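PDB 3MCU: dipicolinate synthase, B chain from Bacillus cereus, which probably works together with subunit A to oxidise dihydrodipicolinate to dipicolinate, with NADP as hydride acceptor, during sporulation. Local coordinates for residues M88-L93 and V124-S129; F10-S15 and P38-T43; F152-Q157 and K185-V190; D132-N137 and N165-R170. One frame throughout, in Å; residues are numbered along the deposited sequence.

Contact 1: M88-L93 and V124-S129; sequences MVIAPL and VVLAVS
Met88 O takes the N-H of Val125 at 2.7 Å, the first of a run of backbone bonds that joins two parallel strands whose axes diverge by only 10°. Val125 O returns the favour to Ile90 N, and Ile90 O then accepts from Ala127 N; these bonds are all close to straight. Beyond Ala91 the pattern slips by one residue, a beta bulge at the cis peptide before Pro92. Pairing resumes where Leu93 N donates to Ala127 O at 2.9 Å, and it fades into a weak bond from Ser129 N to Leu93 O. CA-H groups add to the pairing, as Val89 CA lies 3.3 Å from Val125 O.

Side-chain packing is richest on the face that carries Ile90, Leu93 and Leu126. Ile90 and Leu126 run side by side in the same direction, and CD1 of Ile90 meets CD2 of Leu126 at 3.6 Å. That same Leu126 CD2 also lies 4.0 Å from CG of Leu93, which a chi1 of -160° swings away from the leucine's own backbone N and brings to this methyl. Elsewhere the methyl groups of Ala91 and Ala127 meet CB to CB at 3.8 Å.

The pair lies at the heart of the central sheet of this Flavoprotein-family, Rossmann-like alpha/beta fold. Strand 7-12 flanks it beyond Val89, and strand 150-156 beyond Leu126. Helices 95-102 and 109-118 pack over the side of Ile90 and Leu126, whereas helix 174-181 packs against Val89, Ala91 and Val125.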
loop_
_atom_site.group_PDB
_atom_site.type_symbol
_atom_site.label_atom_id
_atom_site.label_comp_id
_atom_site.label_asym_id
_atom_site.label_seq_id
_atom_site.Cartn_x
_atom_site.Cartn_y
_atom_site.Cartn_z
HETATM N N MSE D 88 -16.583 -6.375 19.409
HETATM C CA MSE D 88 -16.954 -5.011 19.052
HETATM C C MSE D 88 -17.680 -5.069 17.708
HETATM O O MSE D 88 -17.159 -5.639 16.750
HETATM C CB MSE D 88 -15.698 -4.129 18.959
HETATM C CG MSE D 88 -15.945 -2.684 18.505
HETATM SE SE MSE D 88 -17.074 -1.681 19.754
HETATM C CE MSE D 88 -17.541 -0.125 18.627
ATOM N N VAL D 89 -18.888 -4.507 17.652
ATOM C CA VAL D 89 -19.637 -4.370 16.402
ATOM C C VAL D 89 -19.613 -2.914 15.966
ATOM O O VAL D 89 -19.788 -2.018 16.795
ATOM C CB VAL D 89 -21.131 -4.749 16.571
ATOM C CG1 VAL D 89 -21.914 -4.438 15.289
ATOM C CG2 VAL D 89 -21.286 -6.208 16.950
ATOM N N ILE D 90 -19.371 -2.668 14.680
ATOM C CA ILE D 90 -19.583 -1.336 14.116
ATOM C C ILE D 90 -20.609 -1.441 12.985
ATOM O O ILE D 90 -20.409 -2.167 12.013
ATOM C CB ILE D 90 -18.289 -0.712 13.562
ATOM C CG1 ILE D 90 -17.152 -0.762 14.595
ATOM C CG2 ILE D 90 -18.553 0.727 13.082
ATOM C CD1 ILE D 90 -15.805 -0.222 14.040
ATOM N N ALA D 91 -21.720 -0.736 13.121
ATOM C CA ALA D 91 -22.802 -0.909 12.180
ATOM C C ALA D 91 -23.818 0.211 12.335
ATOM O O ALA D 91 -24.414 0.361 13.395
ATOM C CB ALA D 91 -23.463 -2.276 12.393
ATOM N N PRO D 92 -24.005 1.013 11.277
ATOM C CA PRO D 92 -23.271 0.883 10.013
ATOM C C PRO D 92 -21.836 1.385 10.096
ATOM O O PRO D 92 -21.491 2.196 10.946
ATOM C CB PRO D 92 -24.068 1.785 9.053
ATOM C CG PRO D 92 -24.673 2.817 9.934
ATOM C CD PRO D 92 -24.998 2.102 11.232
ATOM N N LEU D 93 -21.004 0.882 9.199
ATOM C CA LEU D 93 -19.632 1.337 9.075
ATOM C C LEU D 93 -19.547 2.166 7.792
ATOM O O LEU D 93 -19.669 1.632 6.693
ATOM C CB LEU D 93 -18.712 0.126 8.983
ATOM C CG LEU D 93 -17.216 0.235 9.288
ATOM C CD1 LEU D 93 -16.379 -0.131 8.085
ATOM C CD2 LEU D 93 -16.821 1.574 9.865
ATOM N N VAL D 124 -13.714 -7.993 16.080
ATOM C CA VAL D 124 -14.422 -6.801 15.649
ATOM C C VAL D 124 -15.238 -7.210 14.440
ATOM O O VAL D 124 -14.701 -7.796 13.492
ATOM C CB VAL D 124 -13.440 -5.693 15.237
ATOM C CG1 VAL D 124 -14.161 -4.545 14.582
ATOM C CG2 VAL D 124 -12.643 -5.213 16.455
ATOM N N VAL D 125 -16.537 -6.916 14.479
ATOM C CA VAL D 125 -17.443 -7.235 13.384
ATOM C C VAL D 125 -17.888 -5.952 12.725
ATOM O O VAL D 125 -18.366 -5.034 13.404
ATOM C CB VAL D 125 -18.708 -7.996 13.879
ATOM C CG1 VAL D 125 -19.772 -8.009 12.806
ATOM C CG2 VAL D 125 -18.344 -9.418 14.281
ATOM N N LEU D 126 -17.731 -5.891 11.407
ATOM C CA LEU D 126 -18.008 -4.685 10.638
ATOM C C LEU D 126 -19.174 -4.915 9.674
ATOM O O LEU D 126 -19.208 -5.934 8.999
ATOM C CB LEU D 126 -16.764 -4.314 9.816
ATOM C CG LEU D 126 -15.457 -4.005 10.550
ATOM C CD1 LEU D 126 -14.303 -3.739 9.572
ATOM C CD2 LEU D 126 -15.680 -2.805 11.468
ATOM N N ALA D 127 -20.102 -3.959 9.591
ATOM C CA ALA D 127 -21.130 -3.943 8.527
ATOM C C ALA D 127 -20.923 -2.772 7.580
ATOM O O ALA D 127 -21.383 -1.654 7.839
ATOM C CB ALA D 127 -22.546 -3.883 9.115
ATOM N N VAL D 128 -20.253 -3.039 6.467
ATOM C CA VAL D 128 -19.928 -1.998 5.514
ATOM C C VAL D 128 -21.146 -1.377 4.865
ATOM O O VAL D 128 -22.182 -2.023 4.681
ATOM C CB VAL D 128 -18.984 -2.518 4.425
ATOM C CG1 VAL D 128 -17.760 -3.155 5.080
ATOM C CG2 VAL D 128 -19.687 -3.533 3.566
ATOM N N SER D 129 -20.986 -0.101 4.531
ATOM C CA SER D 129 -21.952 0.669 3.767
ATOM C C SER D 129 -21.278 1.905 3.171
ATOM O O SER D 129 -21.204 2.947 3.811
ATOM C CB SER D 129 -23.092 1.129 4.660
ATOM O OG SER D 129 -23.955 1.985 3.921
#

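Contact 2: F10-S15 and P38-T43; sequences FGFTGS and PVVSYT. With PO4 (phosphate ion), chain J.
Phe12 sets its ring over Val39 O, which lies 3.8 Å above the ring plane and over its centre, while the side chain runs alongside that of Val40. Val39 is gripped through its backbone: Val39 N donates to Phe10 O at 2.8 Å, and Val39 O accepts from Phe12 N at 3.3 Å. Gly11 CA approaches Val39 O to 3.1 Å, a CA-H...O contact, and Val39 CB lies 4.0 Å from Gly11 CA.

These parallel strands are the two arms of a beta-alpha-beta unit, strand 7-12, helix 23-31 and strand 35-40, and a phosphate ion, probably from the crystallisation liquor, sits past their C-terminal ends, where Rossmann-like folds commonly bind phosphate groups. Ser41, the third main residue, reaches it: with OG lodged between backbone N and carbonyl carbon (chi1 66°), the Ser41 hydroxyl donates to phosphate O1 at 3.3 Å. Gly14, whose phi is positive (98°), a region that suits glycine, donates from its N to the same phosphate O1 at 3.2 Å. Thr94, Asn96 and Ser97 complete the grip on the ion. Thr13 OG1 instead bonds to Pro92 O and Thr94 N, tying this loop to the neighbouring strand 87-94.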
loop_
_atom_site.group_PDB
_atom_site.type_symbol
_atom_site.label_atom_id
_atom_site.label_comp_id
_atom_site.label_asym_id
_atom_site.label_seq_id
_atom_site.Cartn_x
_atom_site.Cartn_y
_atom_site.Cartn_z
ATOM N N PHE D 10 -21.278 -1.907 20.662
ATOM C CA PHE D 10 -22.044 -1.597 19.477
ATOM C C PHE D 10 -21.836 -0.129 19.144
ATOM O O PHE D 10 -22.325 0.768 19.848
ATOM C CB PHE D 10 -23.531 -1.916 19.676
ATOM C CG PHE D 10 -24.268 -2.151 18.391
ATOM C CD1 PHE D 10 -24.711 -3.418 18.053
ATOM C CD2 PHE D 10 -24.499 -1.112 17.510
ATOM C CE1 PHE D 10 -25.382 -3.638 16.856
ATOM C CE2 PHE D 10 -25.167 -1.327 16.318
ATOM C CZ PHE D 10 -25.604 -2.592 15.992
ATOM N N GLY D 11 -21.071 0.104 18.085
ATOM C CA GLY D 11 -20.745 1.453 17.662
ATOM C C GLY D 11 -21.443 1.760 16.360
ATOM O O GLY D 11 -21.784 0.855 15.592
ATOM N N PHE D 12 -21.692 3.035 16.118
ATOM C CA PHE D 12 -22.306 3.431 14.863
ATOM C C PHE D 12 -21.755 4.754 14.407
ATOM O O PHE D 12 -21.468 5.634 15.213
ATOM C CB PHE D 12 -23.835 3.451 14.956
ATOM C CG PHE D 12 -24.350 3.681 16.334
ATOM C CD1 PHE D 12 -24.685 4.952 16.754
ATOM C CD2 PHE D 12 -24.494 2.626 17.215
ATOM C CE1 PHE D 12 -25.159 5.170 18.028
ATOM C CE2 PHE D 12 -24.964 2.829 18.505
ATOM C CZ PHE D 12 -25.296 4.105 18.911
ATOM N N THR D 13 -21.602 4.863 13.095
ATOM C CA THR D 13 -20.921 5.974 12.466
ATOM C C THR D 13 -21.835 6.553 11.402
ATOM O O THR D 13 -22.670 5.832 10.849
ATOM C CB THR D 13 -19.589 5.498 11.816
ATOM O OG1 THR D 13 -19.869 4.594 10.738
ATOM C CG2 THR D 13 -18.730 4.769 12.846
ATOM N N GLY D 14 -21.683 7.852 11.131
ATOM C CA GLY D 14 -22.423 8.526 10.075
ATOM C C GLY D 14 -23.651 9.301 10.523
ATOM O O GLY D 14 -23.786 9.659 11.693
ATOM N N SER D 15 -24.545 9.566 9.572
ATOM C CA SER D 15 -25.815 10.241 9.834
ATOM C C SER D 15 -26.651 9.504 10.885
ATOM O O SER D 15 -26.568 8.283 11.012
ATOM C CB SER D 15 -26.613 10.376 8.534
ATOM O OG SER D 15 -27.897 10.929 8.767
ATOM N N PRO D 38 -23.079 0.608 24.213
ATOM C CA PRO D 38 -23.159 1.479 23.030
ATOM C C PRO D 38 -21.982 2.446 22.929
ATOM O O PRO D 38 -21.518 2.987 23.930
ATOM C CB PRO D 38 -24.461 2.266 23.245
ATOM C CG PRO D 38 -25.184 1.553 24.349
ATOM C CD PRO D 38 -24.126 0.921 25.199
ATOM N N VAL D 39 -21.518 2.654 21.703
ATOM C CA VAL D 39 -20.463 3.616 21.420
ATOM C C VAL D 39 -20.926 4.522 20.280
ATOM O O VAL D 39 -21.279 4.047 19.197
ATOM C CB VAL D 39 -19.156 2.895 21.025
ATOM C CG1 VAL D 39 -18.002 3.883 20.905
ATOM C CG2 VAL D 39 -18.825 1.815 22.042
ATOM N N VAL D 40 -20.957 5.823 20.534
ATOM C CA VAL D 40 -21.373 6.773 19.505
ATOM C C VAL D 40 -20.212 7.661 19.087
ATOM O O VAL D 40 -19.514 8.235 19.931
ATOM C CB VAL D 40 -22.554 7.656 19.965
ATOM C CG1 VAL D 40 -23.760 6.802 20.252
ATOM C CG2 VAL D 40 -22.178 8.446 21.203
ATOM N N SER D 41 -20.000 7.769 17.781
ATOM C CA SER D 41 -18.899 8.580 17.262
ATOM C C SER D 41 -19.235 10.079 17.277
ATOM O O SER D 41 -18.428 10.912 16.841
ATOM C CB SER D 41 -18.477 8.110 15.862
ATOM O OG SER D 41 -19.497 8.338 14.904
ATOM N N TYR D 42 -20.423 10.416 17.780
ATOM C CA TYR D 42 -20.755 11.808 18.105
ATOM C C TYR D 42 -20.999 12.021 19.606
ATOM O O TYR D 42 -21.730 11.260 20.246
ATOM C CB TYR D 42 -21.924 12.331 17.257
ATOM C CG TYR D 42 -21.532 12.455 15.805
ATOM C CD1 TYR D 42 -20.246 12.865 15.457
ATOM C CD2 TYR D 42 -22.427 12.147 14.785
ATOM C CE1 TYR D 42 -19.861 12.969 14.136
ATOM C CE2 TYR D 42 -22.056 12.251 13.454
ATOM C CZ TYR D 42 -20.767 12.662 13.135
ATOM O OH TYR D 42 -20.379 12.770 11.815
ATOM N N THR D 43 -20.374 13.062 20.154
ATOM C CA THR D 43 -20.358 13.302 21.599
ATOM C C THR D 43 -21.744 13.264 22.248
ATOM O O THR D 43 -22.770 13.180 21.566
ATOM C CB THR D 43 -19.653 14.643 21.946
ATOM O OG1 THR D 43 -19.304 14.661 23.338
ATOM C CG2 THR D 43 -20.548 15.842 21.612
HETATM P P PO4 J . -17.921 9.150 10.511
HETATM O O1 PO4 J . -18.598 8.600 11.761
HETATM O O2 PO4 J . -18.755 8.909 9.271
HETATM O O3 PO4 J . -17.693 10.637 10.712
HETATM O O4 PO4 J . -16.598 8.476 10.278
#

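Contact 3: F152-Q157 and K185-V190; sequences FVPFGQ and KQLQPV
The side-chain amide of Gln186 lies edge-on to the backbone of Phe152 and uses both its ends. Gln186 OE1 takes the N-H of Phe152 at 2.9 Å, in the carbonyl plane and on a lone pair, while Gln186 NE2 donates to Phe152 O at 2.8 Å, only 5° out of the amide plane. A second bond from Gln186 NE2, to Leu187 O at 3.1 Å, also lies close to that plane, so three nearly straight bonds fix the amide's rotation. The bend of the chain at chi2 (60°) helps bring it there. At the edge of the Phe155 ring, in plane, lies Val153 O.

In effect Gln186 imitates a neighbouring strand alongside strand 150-156, and the loop after helix 174-181 is thereby fastened to that strand of the sheet. Further on, a backbone bond follows, Phe155 N to Val190 O at 3.0 Å. Pro154 lies between these two bonded points: its CG meets CD2 of Leu187 at 3.8 Å, the two side chains crossing at about a right angle, and its CB lies 3.4 Å from Pro189 O. CG2 of Val190 lies 4.2 Å from CB of Phe152. Gln157 OE1 accepts a hydrogen bond from Val191 N of a second subunit, and Val190 packs on Leu134 of that subunit.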
loop_
_atom_site.group_PDB
_atom_site.type_symbol
_atom_site.label_atom_id
_atom_site.label_comp_id
_atom_site.label_asym_id
_atom_site.label_seq_id
_atom_site.Cartn_x
_atom_site.Cartn_y
_atom_site.Cartn_z
ATOM N N PHE D 152 -16.625 -9.618 8.749
ATOM C CA PHE D 152 -17.607 -8.839 8.021
ATOM C C PHE D 152 -18.988 -9.466 8.027
ATOM O O PHE D 152 -19.139 -10.682 7.873
ATOM C CB PHE D 152 -17.140 -8.597 6.576
ATOM C CG PHE D 152 -16.070 -7.558 6.462
ATOM C CD1 PHE D 152 -14.805 -7.790 6.979
ATOM C CD2 PHE D 152 -16.314 -6.358 5.830
ATOM C CE1 PHE D 152 -13.814 -6.834 6.868
ATOM C CE2 PHE D 152 -15.333 -5.403 5.724
ATOM C CZ PHE D 152 -14.084 -5.637 6.236
ATOM N N VAL D 153 -19.995 -8.633 8.234
ATOM C CA VAL D 153 -21.352 -9.057 7.956
ATOM C C VAL D 153 -21.400 -9.220 6.436
ATOM O O VAL D 153 -20.948 -8.324 5.706
ATOM C CB VAL D 153 -22.364 -7.996 8.425
ATOM C CG1 VAL D 153 -23.811 -8.450 8.126
ATOM C CG2 VAL D 153 -22.180 -7.702 9.916
ATOM N N PRO D 154 -21.898 -10.372 5.949
ATOM C CA PRO D 154 -21.944 -10.587 4.490
ATOM C C PRO D 154 -22.505 -9.375 3.757
ATOM O O PRO D 154 -23.460 -8.746 4.232
ATOM C CB PRO D 154 -22.882 -11.797 4.345
ATOM C CG PRO D 154 -22.676 -12.566 5.640
ATOM C CD PRO D 154 -22.482 -11.505 6.695
ATOM N N PHE D 155 -21.918 -9.053 2.608
ATOM C CA PHE D 155 -22.203 -7.793 1.929
ATOM C C PHE D 155 -22.085 -7.942 0.422
ATOM O O PHE D 155 -21.540 -8.935 -0.083
ATOM C CB PHE D 155 -21.212 -6.711 2.387
ATOM C CG PHE D 155 -19.780 -7.012 2.011
ATOM C CD1 PHE D 155 -19.263 -6.601 0.780
ATOM C CD2 PHE D 155 -18.950 -7.703 2.881
ATOM C CE1 PHE D 155 -17.957 -6.881 0.432
ATOM C CE2 PHE D 155 -17.624 -7.978 2.547
ATOM C CZ PHE D 155 -17.128 -7.576 1.328
ATOM N N GLY D 156 -22.576 -6.934 -0.289
ATOM C CA GLY D 156 -22.478 -6.892 -1.738
ATOM C C GLY D 156 -23.018 -5.602 -2.327
ATOM O O GLY D 156 -23.314 -4.659 -1.605
ATOM N N GLN D 157 -23.159 -5.572 -3.649
ATOM C CA GLN D 157 -23.765 -4.433 -4.328
ATOM C C GLN D 157 -25.262 -4.332 -4.018
ATOM O O GLN D 157 -25.992 -5.307 -4.154
ATOM C CB GLN D 157 -23.534 -4.553 -5.829
ATOM C CG GLN D 157 -22.056 -4.558 -6.190
ATOM C CD GLN D 157 -21.816 -4.631 -7.685
ATOM O OE1 GLN D 157 -21.665 -5.716 -8.240
ATOM N NE2 GLN D 157 -21.778 -3.473 -8.344
ATOM N N LYS D 185 -14.632 -17.360 13.579
ATOM C CA LYS D 185 -14.903 -17.771 12.211
ATOM C C LYS D 185 -15.631 -16.677 11.446
ATOM O O LYS D 185 -16.442 -15.937 12.018
ATOM C CB LYS D 185 -15.738 -19.041 12.179
ATOM C CG LYS D 185 -15.516 -19.976 13.353
ATOM C CD LYS D 185 -14.194 -20.731 13.245
ATOM C CE LYS D 185 -14.443 -22.105 12.643
ATOM N NZ LYS D 185 -15.821 -22.569 13.018
ATOM N N GLN D 186 -15.351 -16.591 10.149
ATOM C CA GLN D 186 -16.080 -15.688 9.266
ATOM C C GLN D 186 -17.354 -16.384 8.761
ATOM O O GLN D 186 -17.276 -17.473 8.203
ATOM C CB GLN D 186 -15.159 -15.241 8.110
ATOM C CG GLN D 186 -15.832 -14.452 6.969
ATOM C CD GLN D 186 -16.468 -13.160 7.446
ATOM O OE1 GLN D 186 -15.781 -12.262 7.948
ATOM N NE2 GLN D 186 -17.796 -13.052 7.293
ATOM N N LEU D 187 -18.520 -15.774 8.976
ATOM C CA LEU D 187 -19.784 -16.291 8.432
ATOM C C LEU D 187 -19.773 -16.365 6.899
ATOM O O LEU D 187 -19.473 -15.370 6.232
ATOM C CB LEU D 187 -20.961 -15.427 8.882
ATOM C CG LEU D 187 -22.314 -15.807 8.245
ATOM C CD1 LEU D 187 -22.745 -17.219 8.643
ATOM C CD2 LEU D 187 -23.409 -14.805 8.578
ATOM N N GLN D 188 -20.095 -17.538 6.348
ATOM C CA GLN D 188 -20.113 -17.729 4.899
ATOM C C GLN D 188 -21.531 -18.001 4.413
ATOM O O GLN D 188 -22.345 -18.525 5.166
ATOM C CB GLN D 188 -19.215 -18.900 4.490
ATOM C CG GLN D 188 -17.739 -18.780 4.885
ATOM C CD GLN D 188 -17.040 -17.569 4.282
ATOM O OE1 GLN D 188 -15.958 -17.216 4.715
ATOM N NE2 GLN D 188 -17.656 -16.937 3.285
ATOM N N PRO D 189 -21.842 -17.642 3.154
ATOM C CA PRO D 189 -21.000 -16.877 2.218
ATOM C C PRO D 189 -20.865 -15.414 2.612
ATOM O O PRO D 189 -21.826 -14.807 3.071
ATOM C CB PRO D 189 -21.746 -17.001 0.885
ATOM C CG PRO D 189 -23.165 -17.307 1.258
ATOM C CD PRO D 189 -23.075 -18.135 2.512
ATOM N N VAL D 190 -19.675 -14.851 2.438
ATOM C CA VAL D 190 -19.445 -13.494 2.890
ATOM C C VAL D 190 -19.699 -12.496 1.755
ATOM O O VAL D 190 -20.049 -11.344 1.998
ATOM C CB VAL D 190 -18.031 -13.327 3.514
ATOM C CG1 VAL D 190 -16.955 -13.324 2.424
ATOM C CG2 VAL D 190 -17.952 -12.047 4.341
#

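Contact 4: D132-N137 and N165-R170; sequences DALGLN and NSMVAR
Asp132 opens a type I beta turn that runs to Gly135 and sets its backbone against Asn165. Its carbonyl oxygen accepts from Gly135 N and from Asn137 N, which come from opposite faces of the carbonyl plane, and Asp132 OD1 is held by Asn137 ND2 at 3.0 Å as well as by the hydroxyl of Thr130.

Ala133 points its methyl at the selenomethionine Met167: Ala133 CB lies 3.7 Å from both CB and CE of Met167. The contact with CE follows from the bend at chi3 (-61°), which curls the end of the Met167 chain back over the alanine.

Leu134 is held at both backbone and side chain. Leu134 N donates to Asn165 O at 3.0 Å. The Leu134 side chain crosses that of Met167 at about a right angle, with Leu134 CD2 3.8 Å from CE and 3.9 Å from SE of Met167. A water donates to Leu134 O at 2.9 Å and accepts a weak bond from Asn165 ND2. Gly135 follows, its CA lying against that same amide nitrogen.

Leu134 and Met167 also pack on Met145 and Met142 of a second subunit, so this is part of a subunit interface. In the fold, the contact joins the turn between strand 124-130 and helix 138-145 to the segment that carries the short antiparallel strand 167-169, beyond the C-terminal end of strand 124-130, in an otherwise parallel Rossmann-like sheet.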
loop_
_atom_site.group_PDB
_atom_site.type_symbol
_atom_site.label_atom_id
_atom_site.label_comp_id
_atom_site.label_asym_id
_atom_site.label_seq_id
_atom_site.Cartn_x
_atom_site.Cartn_y
_atom_site.Cartn_z
ATOM N N ASP D 132 -18.327 3.900 -2.400
ATOM C CA ASP D 132 -17.016 3.784 -3.064
ATOM C C ASP D 132 -16.288 2.490 -2.740
ATOM O O ASP D 132 -15.073 2.398 -2.921
ATOM C CB ASP D 132 -16.096 4.990 -2.779
ATOM C CG ASP D 132 -15.789 5.198 -1.288
ATOM O OD1 ASP D 132 -16.161 4.362 -0.433
ATOM O OD2 ASP D 132 -15.162 6.230 -0.958
ATOM N N ALA D 133 -17.031 1.491 -2.274
ATOM C CA ALA D 133 -16.434 0.220 -1.881
ATOM C C ALA D 133 -15.635 -0.457 -3.001
ATOM O O ALA D 133 -14.631 -1.111 -2.726
ATOM C CB ALA D 133 -17.500 -0.730 -1.320
ATOM N N LEU D 134 -16.087 -0.328 -4.249
ATOM C CA LEU D 134 -15.375 -0.917 -5.385
ATOM C C LEU D 134 -14.608 0.149 -6.149
ATOM O O LEU D 134 -14.148 -0.077 -7.274
ATOM C CB LEU D 134 -16.326 -1.631 -6.352
ATOM C CG LEU D 134 -17.166 -2.835 -5.907
ATOM C CD1 LEU D 134 -18.243 -3.137 -6.966
ATOM C CD2 LEU D 134 -16.312 -4.078 -5.600
ATOM N N GLY D 135 -14.492 1.329 -5.551
ATOM C CA GLY D 135 -13.626 2.361 -6.088
ATOM C C GLY D 135 -12.415 2.472 -5.180
ATOM O O GLY D 135 -11.751 1.472 -4.891
ATOM N N LEU D 136 -12.151 3.679 -4.699
ATOM C CA LEU D 136 -10.994 3.920 -3.842
ATOM C C LEU D 136 -11.030 3.201 -2.486
ATOM O O LEU D 136 -9.987 3.019 -1.862
ATOM C CB LEU D 136 -10.814 5.416 -3.606
ATOM C CG LEU D 136 -10.164 6.218 -4.736
ATOM C CD1 LEU D 136 -10.257 7.708 -4.440
ATOM C CD2 LEU D 136 -8.710 5.766 -4.933
ATOM N N ASN D 137 -12.209 2.806 -2.015
ATOM C CA ASN D 137 -12.267 2.223 -0.685
ATOM C C ASN D 137 -12.004 0.718 -0.697
ATOM O O ASN D 137 -11.869 0.097 0.352
ATOM C CB ASN D 137 -13.585 2.569 0.018
ATOM C CG ASN D 137 -13.373 3.110 1.430
ATOM O OD1 ASN D 137 -12.360 2.825 2.071
ATOM N ND2 ASN D 137 -14.334 3.893 1.919
ATOM N N ASN D 165 -20.418 1.467 -7.687
ATOM C CA ASN D 165 -19.302 1.098 -6.809
ATOM C C ASN D 165 -19.734 0.841 -5.362
ATOM O O ASN D 165 -18.890 0.644 -4.494
ATOM C CB ASN D 165 -18.172 2.129 -6.856
ATOM C CG ASN D 165 -17.396 2.098 -8.183
ATOM O OD1 ASN D 165 -17.554 1.183 -8.994
ATOM N ND2 ASN D 165 -16.553 3.104 -8.400
ATOM N N SER D 166 -21.048 0.832 -5.118
ATOM C CA SER D 166 -21.572 0.693 -3.757
ATOM C C SER D 166 -21.652 -0.753 -3.233
ATOM O O SER D 166 -22.043 -1.677 -3.948
ATOM C CB SER D 166 -22.928 1.384 -3.620
ATOM O OG SER D 166 -23.382 1.374 -2.271
HETATM N N MSE D 167 -21.257 -0.938 -1.975
HETATM C CA MSE D 167 -21.505 -2.194 -1.282
HETATM C C MSE D 167 -21.960 -1.941 0.149
HETATM O O MSE D 167 -21.563 -0.960 0.769
HETATM C CB MSE D 167 -20.314 -3.150 -1.357
HETATM C CG MSE D 167 -20.006 -3.588 -2.797
HETATM SE SE MSE D 167 -18.843 -5.153 -2.891
HETATM C CE MSE D 167 -17.290 -4.389 -1.984
ATOM N N VAL D 168 -22.818 -2.830 0.640
ATOM C CA VAL D 168 -23.563 -2.639 1.867
ATOM C C VAL D 168 -23.847 -4.021 2.441
ATOM O O VAL D 168 -24.159 -4.958 1.707
ATOM C CB VAL D 168 -24.911 -1.943 1.598
ATOM C CG1 VAL D 168 -25.721 -1.816 2.883
ATOM C CG2 VAL D 168 -24.706 -0.563 0.958
ATOM N N ALA D 169 -23.703 -4.153 3.749
ATOM C CA ALA D 169 -23.956 -5.423 4.401
ATOM C C ALA D 169 -25.452 -5.742 4.447
ATOM O O ALA D 169 -26.290 -4.846 4.424
ATOM C CB ALA D 169 -23.403 -5.398 5.802
ATOM N N ARG D 170 -25.762 -7.030 4.504
ATOM C CA ARG D 170 -27.083 -7.487 4.906
ATOM C C ARG D 170 -27.159 -7.401 6.431
ATOM O O ARG D 170 -26.772 -8.343 7.121
ATOM C CB ARG D 170 -27.312 -8.937 4.430
ATOM C CG ARG D 170 -27.393 -9.110 2.899
ATOM C CD ARG D 170 -27.582 -10.573 2.495
ATOM N NE ARG D 170 -28.788 -11.133 3.107
ATOM C CZ ARG D 170 -29.065 -12.430 3.171
ATOM N NH1 ARG D 170 -30.170 -12.822 3.769
ATOM N NH2 ARG D 170 -28.245 -13.330 2.636
HETATM O O HOH W 1 -14.057 1.363 -9.737
#

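How the contacts relate
All four contacts reach one mixed sheet. Contact 2 comes first along the chain and closes before contact 1 opens; contacts 3 and 4 follow contact 1, their segments alternating. Contact 1 is central: strand 87-94 neighbours strand 7-12 of contact 2, whose centre is about 11 Å away, and strand 124-130 neighbours both 150-156 and 167-169. Contacts 3 and 4, about 14 Å apart between centres, are joined by antiparallel pairing of 150-156 with 167-169. Contacts 2 and 3 lie on opposite sides of the chain's centre, about 22 Å apart between centres. The phosphate site in contact 2 is thus distant from contacts 3 and 4, which both touch a second subunit.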